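Ricin B lectin (Clostridium thermocellum, PDB 3VSF) is an exo-beta-1,3-galactanase that probably hydrolyses beta-1,3-galactan, pairing a family 43 glycoside hydrolase domain with a galactose-binding, ricin-type beta-trefoil domain. Local coordinates at residues L402-I412 against S439-F449; S302-W310 against S321-F330. All blocks are in the same frame, centred on the assembly; numbering follows the deposited sequence.

The two contacts lie in different domains and follow one another along the chain, contact 2 closing before contact 1 opens. Contact 2 joins strands 301-309 and 322-330, the two inner strands of a four-stranded antiparallel sheet. This is the last of five such sheets, the blades of the five-bladed propeller of family 43 enzymes. Contact 1 lies in the beta-trefoil, where strand 409-414 meets strand 447-453 and the loop before it, which carries the galactose-binding residues Asn440 and Asn444. The centres of contacts 1 and 2 are about 21 Å apart and their nearest atoms about 7 Å. The propeller and the trefoil thus sit close together: the Leu326 side chain of contact 2 is about 9 Å from that of Asn440.

Contact 1: L402-I412 against S439-F449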
# COMPACT_ATOMS: atom_id res chain seq x y z
N LEU A 402 15.98 -6.01 16.00
CA LEU A 402 14.93 -6.69 16.74
C LEU A 402 13.76 -5.75 17.02
O LEU A 402 13.86 -4.87 17.88
CB LEU A 402 15.47 -7.28 18.04
CG LEU A 402 16.48 -8.42 17.91
CD1 LEU A 402 16.91 -8.91 19.29
CD2 LEU A 402 15.91 -9.56 17.09
N VAL A 403 12.66 -5.94 16.30
CA VAL A 403 11.50 -5.07 16.43
C VAL A 403 10.36 -5.74 17.19
O VAL A 403 9.73 -6.68 16.70
CB VAL A 403 10.98 -4.64 15.04
CG1 VAL A 403 9.78 -3.72 15.19
CG2 VAL A 403 12.08 -3.96 14.24
N ASP A 404 10.09 -5.24 18.40
CA ASP A 404 9.01 -5.77 19.23
C ASP A 404 7.67 -5.62 18.51
O ASP A 404 7.39 -4.59 17.91
CB ASP A 404 8.98 -5.05 20.58
CG ASP A 404 8.16 -5.78 21.62
OD1 ASP A 404 8.67 -5.99 22.74
OD2 ASP A 404 7.00 -6.14 21.32
N VAL A 405 6.84 -6.66 18.57
CA VAL A 405 5.57 -6.67 17.85
C VAL A 405 4.40 -7.13 18.72
O VAL A 405 3.40 -7.62 18.20
CB VAL A 405 5.65 -7.57 16.60
CG1 VAL A 405 6.69 -7.05 15.63
CG2 VAL A 405 5.96 -9.01 17.00
N GLY A 406 4.53 -6.97 20.03
CA GLY A 406 3.49 -7.38 20.95
C GLY A 406 3.73 -8.78 21.47
O GLY A 406 4.37 -9.60 20.81
N GLY A 407 3.22 -9.06 22.67
CA GLY A 407 3.47 -10.33 23.32
C GLY A 407 4.96 -10.47 23.60
O GLY A 407 5.67 -9.48 23.74
N GLY A 408 5.43 -11.71 23.67
CA GLY A 408 6.84 -11.96 23.89
C GLY A 408 7.59 -12.15 22.59
O GLY A 408 8.76 -12.54 22.58
N TYR A 409 6.92 -11.87 21.47
CA TYR A 409 7.49 -12.11 20.15
C TYR A 409 8.12 -10.86 19.54
O TYR A 409 7.82 -9.74 19.96
CB TYR A 409 6.42 -12.69 19.22
CG TYR A 409 5.77 -13.94 19.76
CD1 TYR A 409 6.31 -15.20 19.52
CD2 TYR A 409 4.61 -13.86 20.53
CE1 TYR A 409 5.72 -16.34 20.03
CE2 TYR A 409 4.01 -15.00 21.04
CZ TYR A 409 4.57 -16.24 20.78
OH TYR A 409 3.98 -17.38 21.28
N LYS A 410 8.98 -11.06 18.55
CA LYS A 410 9.71 -9.96 17.93
C LYS A 410 10.00 -10.25 16.46
O LYS A 410 9.90 -11.39 16.01
CB LYS A 410 11.02 -9.71 18.67
CG LYS A 410 10.86 -9.20 20.10
CD LYS A 410 12.18 -9.23 20.85
CE LYS A 410 12.04 -8.59 22.22
NZ LYS A 410 11.69 -7.15 22.13
N LYS A 411 10.37 -9.21 15.73
CA LYS A 411 10.76 -9.35 14.33
C LYS A 411 12.27 -9.32 14.18
O LYS A 411 12.93 -8.37 14.62
CB LYS A 411 10.15 -8.22 13.49
CG LYS A 411 8.85 -8.59 12.78
CD LYS A 411 8.36 -7.42 11.93
CE LYS A 411 9.43 -6.96 10.96
NZ LYS A 411 9.01 -5.76 10.19
N ILE A 412 12.83 -10.35 13.57
CA ILE A 412 14.25 -10.39 13.29
C ILE A 412 14.50 -9.89 11.87
O ILE A 412 14.27 -10.62 10.90
CB ILE A 412 14.83 -11.81 13.45
CG1 ILE A 412 14.50 -12.36 14.83
CG2 ILE A 412 16.33 -11.80 13.22
CD1 ILE A 412 15.05 -13.75 15.09
N SER A 439 8.26 -8.11 4.91
CA SER A 439 7.43 -8.07 6.11
C SER A 439 5.96 -8.06 5.73
O SER A 439 5.53 -7.27 4.89
CB SER A 439 7.77 -6.85 6.97
OG SER A 439 7.01 -6.85 8.16
N ASN A 440 5.18 -8.95 6.34
CA ASN A 440 3.76 -9.05 6.03
C ASN A 440 2.89 -9.37 7.25
O ASN A 440 1.77 -9.86 7.12
CB ASN A 440 3.52 -10.09 4.93
CG ASN A 440 4.05 -11.46 5.31
OD1 ASN A 440 4.08 -11.84 6.48
ND2 ASN A 440 4.48 -12.22 4.30
N GLY A 441 3.43 -9.08 8.43
CA GLY A 441 2.69 -9.26 9.67
C GLY A 441 2.32 -10.70 9.97
O GLY A 441 1.60 -10.98 10.93
N GLY A 442 2.82 -11.62 9.15
CA GLY A 442 2.55 -13.04 9.35
C GLY A 442 3.20 -13.57 10.61
O GLY A 442 4.27 -13.12 11.01
N TYR A 443 2.54 -14.54 11.25
CA TYR A 443 3.07 -15.14 12.47
C TYR A 443 4.37 -15.89 12.22
O TYR A 443 5.18 -16.07 13.13
CB TYR A 443 2.04 -16.07 13.11
CG TYR A 443 1.05 -15.36 14.00
CD1 TYR A 443 1.22 -14.02 14.33
CD2 TYR A 443 -0.05 -16.03 14.53
CE1 TYR A 443 0.32 -13.36 15.15
CE2 TYR A 443 -0.95 -15.38 15.36
CZ TYR A 443 -0.76 -14.05 15.66
OH TYR A 443 -1.65 -13.40 16.48
N ASN A 444 4.58 -16.31 10.98
CA ASN A 444 5.81 -17.00 10.61
C ASN A 444 7.00 -16.04 10.53
O ASN A 444 8.07 -16.40 10.05
CB ASN A 444 5.64 -17.75 9.29
CG ASN A 444 5.32 -16.83 8.13
OD1 ASN A 444 4.69 -15.78 8.30
ND2 ASN A 444 5.75 -17.21 6.93
N GLN A 445 6.78 -14.81 10.99
CA GLN A 445 7.84 -13.81 11.03
C GLN A 445 8.01 -13.27 12.45
O GLN A 445 8.80 -12.35 12.69
CB GLN A 445 7.54 -12.66 10.06
CG GLN A 445 7.45 -13.10 8.61
CD GLN A 445 7.32 -11.93 7.65
OE1 GLN A 445 7.16 -10.78 8.07
NE2 GLN A 445 7.38 -12.21 6.35
N HIS A 446 7.25 -13.84 13.38
CA HIS A 446 7.35 -13.46 14.79
C HIS A 446 8.13 -14.51 15.57
O HIS A 446 7.87 -15.71 15.47
CB HIS A 446 5.95 -13.28 15.39
CG HIS A 446 5.18 -12.15 14.80
ND1 HIS A 446 3.89 -11.85 15.18
CD2 HIS A 446 5.52 -11.23 13.86
CE1 HIS A 446 3.47 -10.80 14.49
NE2 HIS A 446 4.44 -10.41 13.69
N TRP A 447 9.10 -14.05 16.36
CA TRP A 447 9.98 -14.95 17.09
C TRP A 447 10.05 -14.62 18.58
O TRP A 447 10.19 -13.46 18.95
CB TRP A 447 11.39 -14.91 16.49
CG TRP A 447 11.42 -15.25 15.04
CD1 TRP A 447 11.37 -14.38 13.99
CD2 TRP A 447 11.52 -16.56 14.47
NE1 TRP A 447 11.42 -15.07 12.80
CE2 TRP A 447 11.52 -16.41 13.07
CE3 TRP A 447 11.61 -17.85 15.01
CZ2 TRP A 447 11.60 -17.50 12.20
CZ3 TRP A 447 11.69 -18.93 14.15
CH2 TRP A 447 11.69 -18.74 12.76
N LYS A 448 9.95 -15.65 19.41
CA LYS A 448 10.07 -15.47 20.86
C LYS A 448 11.41 -15.99 21.36
O LYS A 448 11.82 -17.10 21.03
CB LYS A 448 8.92 -16.16 21.60
CG LYS A 448 8.97 -15.97 23.11
CD LYS A 448 7.75 -16.55 23.79
CE LYS A 448 7.72 -18.06 23.71
NZ LYS A 448 6.56 -18.63 24.45
N PHE A 449 12.09 -15.18 22.17
CA PHE A 449 13.36 -15.57 22.75
C PHE A 449 13.18 -16.15 24.15
O PHE A 449 12.59 -15.52 25.02
CB PHE A 449 14.31 -14.37 22.81
CG PHE A 449 14.80 -13.92 21.46
CD1 PHE A 449 16.08 -14.24 21.04
CD2 PHE A 449 13.98 -13.19 20.62
CE1 PHE A 449 16.54 -13.83 19.80
CE2 PHE A 449 14.43 -12.78 19.37
CZ PHE A 449 15.71 -13.10 18.96
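Lys410 and Trp447 form an antiparallel hydrogen-bonded pair: Lys410 N donates to Trp447 O (2.7 Å) and Trp447 N returns a bond to Lys410 O (2.8 Å). The pair joins two strands of the ricin-type beta-trefoil, where the short strands 409-412 and 447-449 cross at 113°, well away from straight antiparallel. Lys411 starts out away from the opposite segment, but a bend at chi3 (55°) turns its long chain back, and Lys411 NZ donates to Ser439 OG at 3.1 Å. The same ammonium forms a salt bridge with Glu355; the serine hydroxyl, which can both accept and donate, also bonds to Tyr340 O. Farther along, Asn440 OD1 accepts from Gly442 N in an Asx turn, and Gln445 OE1 takes the Asn440 N-H, while Gln445 NE2 bonds to Asp422, another galactose-binding residue. The two-ended amide of Gln445 thus ties two sugar-binding positions together.

Packing spreads out from the strand pair. Lys448 lays its aliphatic CB 3.5 Å from Tyr409 CD1. Ile412 CD1 lies over a face of the Trp447 five-membered ring, 4.2 Å from its centroid; Trp447 NE1 bonds to Leu421 O. Phe449 CZ touches both Ile412 CD1 and Leu402 CD2. The flat imidazole of His446 has Gly442 O against one face, and on the opposite face Val405 CG2 stands 3.8 Å from the ring centroid, only 3° off its normal.

Contact 2: S302-W310 against S321-F330; sequences SYLYMGDRW and SQYVWLPLNF
Tyr305 N donates to Leu326 O at 2.7 Å, and Leu326 N answers with a longer bond to Tyr305 O (3.1 Å). Toward one end Leu328 N reaches Tyr303 O; toward the other Arg309 and Gln322 exchange both of their backbone bonds, whereas the two between Gly307 and Val324 are weak. These rungs zip together the two middle strands of a blade of the family 43 beta-propeller, and side chains alternate between its faces. On one face Trp325 offers a broad indole. Met306 lies alongside it, pointing the same way, with CG 4.1 Å from the centroid of the five-membered ring and SD oblique to it in a Met-aromatic contact; Leu304 CD2 comes from the same side of the indole, 3.9 Å from Trp325 CE3. Met63 of strand 61-66 touches both Met306 and Trp325.

The other face carries Tyr303, Tyr305, Leu326 and Arg309. Gly307, having no side chain, lets the Tyr305 hydroxyl pass close by on its way to Ser287 OG. Arg309 leaves with CG anti to the backbone N (chi1 -179°) and runs on extended, bringing CD beside Gln322 OE1; the bend at chi3 then swings the guanidinium round, so that Arg309 NH2 lies 3.8 Å from Val324 CG2. Its NE and NH2 donate to the carbonyls of Arg286 and Tyr285. At the far end Phe330 turns its edge to the face of Tyr303, a T-shaped pair with centroids 5.2 Å apart and planes at 63°, Phe330 CE2 above the rim of the Tyr303 ring.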
# COMPACT_ATOMS: atom_id res chain seq x y z
N SER A 302 10.64 6.75 -4.92
CA SER A 302 9.95 5.73 -4.12
C SER A 302 8.44 5.90 -4.24
O SER A 302 7.91 6.97 -3.96
CB SER A 302 10.38 5.82 -2.65
OG SER A 302 11.77 5.59 -2.51
N TYR A 303 7.76 4.84 -4.64
CA TYR A 303 6.32 4.88 -4.82
C TYR A 303 5.57 4.66 -3.51
O TYR A 303 5.77 3.65 -2.83
CB TYR A 303 5.88 3.86 -5.87
CG TYR A 303 6.34 4.21 -7.27
CD1 TYR A 303 5.44 4.68 -8.22
CD2 TYR A 303 7.67 4.08 -7.65
CE1 TYR A 303 5.85 5.00 -9.50
CE2 TYR A 303 8.09 4.40 -8.92
CZ TYR A 303 7.17 4.86 -9.84
OH TYR A 303 7.59 5.19 -11.12
N LEU A 304 4.70 5.61 -3.16
CA LEU A 304 3.94 5.54 -1.92
C LEU A 304 2.56 4.93 -2.13
O LEU A 304 1.84 5.31 -3.05
CB LEU A 304 3.81 6.92 -1.29
CG LEU A 304 2.87 7.03 -0.09
CD1 LEU A 304 3.32 6.11 1.04
CD2 LEU A 304 2.78 8.47 0.40
N TYR A 305 2.19 4.00 -1.26
CA TYR A 305 0.87 3.38 -1.30
C TYR A 305 -0.04 3.98 -0.24
O TYR A 305 0.35 4.13 0.92
CB TYR A 305 0.99 1.87 -1.08
CG TYR A 305 -0.30 1.21 -0.64
CD1 TYR A 305 -1.18 0.67 -1.56
CD2 TYR A 305 -0.64 1.14 0.71
CE1 TYR A 305 -2.36 0.07 -1.16
CE2 TYR A 305 -1.81 0.54 1.12
CZ TYR A 305 -2.67 0.01 0.18
OH TYR A 305 -3.84 -0.59 0.59
N MET A 306 -1.25 4.34 -0.64
CA MET A 306 -2.24 4.87 0.29
C MET A 306 -3.43 3.93 0.38
O MET A 306 -3.90 3.40 -0.63
CB MET A 306 -2.72 6.25 -0.16
CG MET A 306 -1.61 7.25 -0.32
SD MET A 306 -2.22 8.85 -0.87
CE MET A 306 -0.68 9.68 -1.17
N GLY A 307 -3.92 3.72 1.60
CA GLY A 307 -5.06 2.85 1.81
C GLY A 307 -6.01 3.40 2.86
O GLY A 307 -5.71 4.39 3.53
N ASP A 308 -7.16 2.75 3.00
CA ASP A 308 -8.13 3.14 4.01
C ASP A 308 -8.53 1.96 4.87
O ASP A 308 -8.95 0.92 4.36
CB ASP A 308 -9.38 3.75 3.35
CG ASP A 308 -9.15 5.17 2.87
OD1 ASP A 308 -9.23 6.10 3.70
OD2 ASP A 308 -8.89 5.36 1.66
N ARG A 309 -8.39 2.11 6.18
CA ARG A 309 -8.90 1.12 7.12
C ARG A 309 -10.30 1.53 7.53
O ARG A 309 -10.51 2.13 8.58
CB ARG A 309 -7.98 1.01 8.34
CG ARG A 309 -8.43 -0.03 9.35
CD ARG A 309 -7.32 -0.35 10.34
NE ARG A 309 -6.17 -0.96 9.68
CZ ARG A 309 -5.07 -1.35 10.30
NH1 ARG A 309 -4.95 -1.19 11.61
NH2 ARG A 309 -4.07 -1.89 9.61
N TRP A 310 -11.27 1.20 6.67
CA TRP A 310 -12.65 1.61 6.87
C TRP A 310 -13.20 1.16 8.22
O TRP A 310 -13.20 -0.03 8.54
CB TRP A 310 -13.54 1.09 5.74
CG TRP A 310 -13.12 1.58 4.39
CD1 TRP A 310 -12.55 0.85 3.39
CD2 TRP A 310 -13.24 2.92 3.89
NE1 TRP A 310 -12.30 1.65 2.30
CE2 TRP A 310 -12.72 2.92 2.58
CE3 TRP A 310 -13.73 4.11 4.42
CZ2 TRP A 310 -12.68 4.07 1.79
CZ3 TRP A 310 -13.69 5.25 3.64
CH2 TRP A 310 -13.17 5.23 2.34
N SER A 321 -12.58 6.28 10.10
CA SER A 321 -11.68 5.43 9.33
C SER A 321 -10.23 5.89 9.48
O SER A 321 -9.94 7.08 9.47
CB SER A 321 -12.08 5.41 7.86
OG SER A 321 -13.36 4.83 7.69
N GLN A 322 -9.32 4.92 9.59
CA GLN A 322 -7.90 5.22 9.74
C GLN A 322 -7.17 5.02 8.41
O GLN A 322 -7.73 4.50 7.46
CB GLN A 322 -7.29 4.33 10.83
CG GLN A 322 -7.85 4.61 12.22
CD GLN A 322 -7.83 3.39 13.12
OE1 GLN A 322 -7.77 2.26 12.65
NE2 GLN A 322 -7.88 3.62 14.43
N TYR A 323 -5.91 5.46 8.36
CA TYR A 323 -5.14 5.39 7.12
C TYR A 323 -3.96 4.43 7.24
O TYR A 323 -3.42 4.21 8.32
CB TYR A 323 -4.65 6.78 6.71
CG TYR A 323 -5.73 7.83 6.74
CD1 TYR A 323 -6.66 7.92 5.71
CD2 TYR A 323 -5.81 8.74 7.78
CE1 TYR A 323 -7.65 8.88 5.73
CE2 TYR A 323 -6.80 9.71 7.80
CZ TYR A 323 -7.72 9.77 6.78
OH TYR A 323 -8.70 10.74 6.80
N VAL A 324 -3.57 3.85 6.11
CA VAL A 324 -2.44 2.94 6.05
C VAL A 324 -1.53 3.28 4.88
O VAL A 324 -1.88 3.06 3.72
CB VAL A 324 -2.89 1.47 5.92
CG1 VAL A 324 -1.71 0.57 5.64
CG2 VAL A 324 -3.63 1.03 7.18
N TRP A 325 -0.36 3.83 5.18
CA TRP A 325 0.61 4.18 4.14
C TRP A 325 1.81 3.24 4.17
O TRP A 325 2.41 3.00 5.22
CB TRP A 325 1.07 5.63 4.29
CG TRP A 325 0.02 6.63 3.94
CD1 TRP A 325 -1.30 6.38 3.67
CD2 TRP A 325 0.19 8.05 3.82
NE1 TRP A 325 -1.96 7.55 3.39
CE2 TRP A 325 -1.07 8.59 3.48
CE3 TRP A 325 1.28 8.91 3.97
CZ2 TRP A 325 -1.26 9.96 3.28
CZ3 TRP A 325 1.08 10.27 3.77
CH2 TRP A 325 -0.18 10.78 3.43
N LEU A 326 2.16 2.71 3.00
CA LEU A 326 3.27 1.78 2.88
C LEU A 326 4.03 2.05 1.59
O LEU A 326 3.48 2.61 0.65
CB LEU A 326 2.76 0.33 2.88
CG LEU A 326 1.90 -0.10 4.07
CD1 LEU A 326 1.26 -1.44 3.80
CD2 LEU A 326 2.73 -0.14 5.34
N PRO A 327 5.32 1.67 1.56
CA PRO A 327 6.11 1.82 0.33
C PRO A 327 5.81 0.70 -0.66
O PRO A 327 5.71 -0.46 -0.26
CB PRO A 327 7.55 1.70 0.84
CG PRO A 327 7.44 0.82 2.04
CD PRO A 327 6.13 1.17 2.68
N LEU A 328 5.66 1.06 -1.93
CA LEU A 328 5.47 0.07 -2.98
C LEU A 328 6.80 -0.22 -3.66
O LEU A 328 7.31 0.60 -4.42
CB LEU A 328 4.44 0.56 -4.01
CG LEU A 328 4.14 -0.40 -5.17
CD1 LEU A 328 3.56 -1.70 -4.65
CD2 LEU A 328 3.21 0.25 -6.17
N ASN A 329 7.37 -1.39 -3.38
CA ASN A 329 8.69 -1.74 -3.89
C ASN A 329 8.64 -2.56 -5.18
O ASN A 329 7.76 -3.40 -5.36
CB ASN A 329 9.49 -2.48 -2.82
CG ASN A 329 9.69 -1.65 -1.57
OD1 ASN A 329 9.87 -0.44 -1.63
ND2 ASN A 329 9.64 -2.31 -0.41
N PHE A 330 9.59 -2.30 -6.07
CA PHE A 330 9.67 -3.01 -7.34
C PHE A 330 10.89 -3.93 -7.40
O PHE A 330 11.99 -3.50 -7.73
CB PHE A 330 9.73 -2.02 -8.51
CG PHE A 330 8.43 -1.30 -8.76
CD1 PHE A 330 7.58 -1.72 -9.77
CD2 PHE A 330 8.07 -0.20 -7.99
CE1 PHE A 330 6.38 -1.05 -10.00
CE2 PHE A 330 6.88 0.46 -8.22
CZ PHE A 330 6.04 0.04 -9.23